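Local coordinates for protein synthesis inhibitor I (Hordeum vulgare, PDB 4FBC) that belongs to the plant ribosome-inactivating proteins and binds adenosine monophosphate in a pocket, at residues A[79-84]-A[97-102]. The protein carries 3 engineered substitutions. Numbering follows the deposited sequence.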
# COMPACT_ATOMS: atom_id res chain seq x y z
N THR A 79 9.53 11.74 -0.93
CA THR A 79 8.43 11.59 0.03
C THR A 79 7.15 11.21 -0.70
O THR A 79 6.78 11.85 -1.70
CB THR A 79 8.21 12.86 0.87
OG1 THR A 79 9.43 13.24 1.51
CG2 THR A 79 7.15 12.62 1.95
N LEU A 80 6.50 10.16 -0.22
CA LEU A 80 5.23 9.71 -0.76
C LEU A 80 4.12 10.06 0.23
O LEU A 80 4.28 9.85 1.43
CB LEU A 80 5.24 8.19 -0.94
CG LEU A 80 6.42 7.62 -1.72
CD1 LEU A 80 6.25 6.11 -1.89
CD2 LEU A 80 6.53 8.30 -3.07
N ALA A 81 3.00 10.57 -0.28
CA ALA A 81 1.83 10.82 0.55
C ALA A 81 0.80 9.72 0.32
O ALA A 81 0.30 9.55 -0.80
CB ALA A 81 1.23 12.19 0.22
N ILE A 82 0.48 8.98 1.37
CA ILE A 82 -0.38 7.81 1.27
C ILE A 82 -1.51 7.89 2.29
O ILE A 82 -1.29 8.28 3.43
CB ILE A 82 0.45 6.51 1.50
CG1 ILE A 82 1.62 6.43 0.50
CG2 ILE A 82 -0.43 5.28 1.38
CD1 ILE A 82 2.65 5.32 0.83
N ARG A 83 -2.72 7.54 1.89
CA ARG A 83 -3.86 7.58 2.81
C ARG A 83 -3.69 6.54 3.91
O ARG A 83 -3.28 5.41 3.64
CB ARG A 83 -5.17 7.37 2.06
CG ARG A 83 -5.54 8.56 1.18
CD ARG A 83 -6.81 8.31 0.38
NE ARG A 83 -7.94 7.94 1.23
CZ ARG A 83 -9.20 7.87 0.82
NH1 ARG A 83 -9.50 8.15 -0.44
NH2 ARG A 83 -10.16 7.53 1.67
N ALA A 84 -4.02 6.91 5.15
CA ALA A 84 -3.89 5.99 6.28
C ALA A 84 -5.13 5.13 6.51
O ALA A 84 -5.17 4.32 7.44
CB ALA A 84 -3.52 6.74 7.56
N GLY A 97 10.86 20.51 -4.31
CA GLY A 97 9.81 20.83 -3.36
C GLY A 97 8.39 20.71 -3.92
O GLY A 97 7.42 20.92 -3.20
N THR A 98 8.28 20.34 -5.19
CA THR A 98 6.97 20.24 -5.83
C THR A 98 6.23 18.97 -5.40
O THR A 98 6.75 17.87 -5.55
CB THR A 98 7.09 20.24 -7.37
OG1 THR A 98 7.73 21.44 -7.81
CG2 THR A 98 5.73 20.15 -8.01
N TRP A 99 5.01 19.14 -4.89
CA TRP A 99 4.11 18.01 -4.68
C TRP A 99 3.38 17.67 -5.97
O TRP A 99 2.72 18.53 -6.58
CB TRP A 99 3.09 18.32 -3.57
CG TRP A 99 3.60 18.03 -2.18
CD1 TRP A 99 4.00 18.94 -1.24
CD2 TRP A 99 3.76 16.73 -1.57
NE1 TRP A 99 4.40 18.29 -0.09
CE2 TRP A 99 4.25 16.94 -0.27
CE3 TRP A 99 3.52 15.43 -2.00
CZ2 TRP A 99 4.52 15.88 0.61
CZ3 TRP A 99 3.79 14.38 -1.14
CH2 TRP A 99 4.28 14.61 0.15
N TRP A 100 3.51 16.42 -6.39
CA TRP A 100 2.81 15.91 -7.56
C TRP A 100 1.67 15.04 -7.08
O TRP A 100 1.80 14.32 -6.09
CB TRP A 100 3.77 15.09 -8.43
CG TRP A 100 4.94 15.89 -8.89
CD1 TRP A 100 6.14 16.04 -8.25
CD2 TRP A 100 5.04 16.66 -10.10
NE1 TRP A 100 6.97 16.86 -8.98
CE2 TRP A 100 6.31 17.25 -10.12
CE3 TRP A 100 4.15 16.91 -11.15
CZ2 TRP A 100 6.73 18.08 -11.16
CZ3 TRP A 100 4.58 17.72 -12.19
CH2 TRP A 100 5.85 18.30 -12.19
N GLU A 101 0.52 15.13 -7.75
CA GLU A 101 -0.64 14.33 -7.36
C GLU A 101 -1.12 13.43 -8.50
O GLU A 101 -0.89 13.70 -9.68
CB GLU A 101 -1.77 15.23 -6.88
CG GLU A 101 -2.28 16.19 -7.93
CD GLU A 101 -3.33 17.14 -7.37
OE1 GLU A 101 -3.80 16.91 -6.23
OE2 GLU A 101 -3.68 18.10 -8.09
N LEU A 102 -1.80 12.35 -8.11
CA LEU A 102 -2.28 11.35 -9.05
C LEU A 102 -3.77 11.50 -9.30
O LEU A 102 -4.37 10.72 -10.06
CB LEU A 102 -1.97 9.95 -8.52
CG LEU A 102 -0.48 9.64 -8.49
CD1 LEU A 102 -0.18 8.48 -7.56
CD2 LEU A 102 -0.01 9.32 -9.90
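The indole of Trp99 meets Ala81 and Thr79 through the far end of its six-membered ring, and both methyls come to it obliquely. Ala81 CB lies 3.6 Å from Trp99 CZ3 and 3.9 Å from Trp99 CH2, so this methyl sits against one C–C bond of the ring. Thr79 CG2 comes nearest to Trp99 CH2, also at 3.9 Å. With CG2 anti to the backbone N (OG1 at chi1 -55°), the threonine hydroxyl stays beside that nitrogen and the methyl is turned toward the indole. Trp99 CZ3 further lies 4.0 Å from the carbonyl O of Thr79. On the Trp100 ring, one face carries the Thr98 CG2 methyl, 3.5 Å from the ring plane and displaced from its centre, and Phe92 and Arg149, the latter as a cation-pi partner, are further neighbours.

No hydrogen bond joins the two segments. Their backbones are not sheet neighbours: the CA atoms of Thr79 and Trp99 are 9.1 Å apart, and the Trp99 side chain reaches over the intervening strand 89-93, on the face of the sheet that also carries the side chains of Thr79 and Ala81, touching Lys93 and Asp11 as well. Strands 78-83, 89-93 and 99-101 follow one another as a beta meander within the mixed six-stranded sheet, and the contact joins the outer two of these three across the middle one, which is hydrogen-bonded through its backbone to Thr79 and Ala81. Strands 64-70 and 111-112 flank strands 78-83 and 99-101 on their other sides.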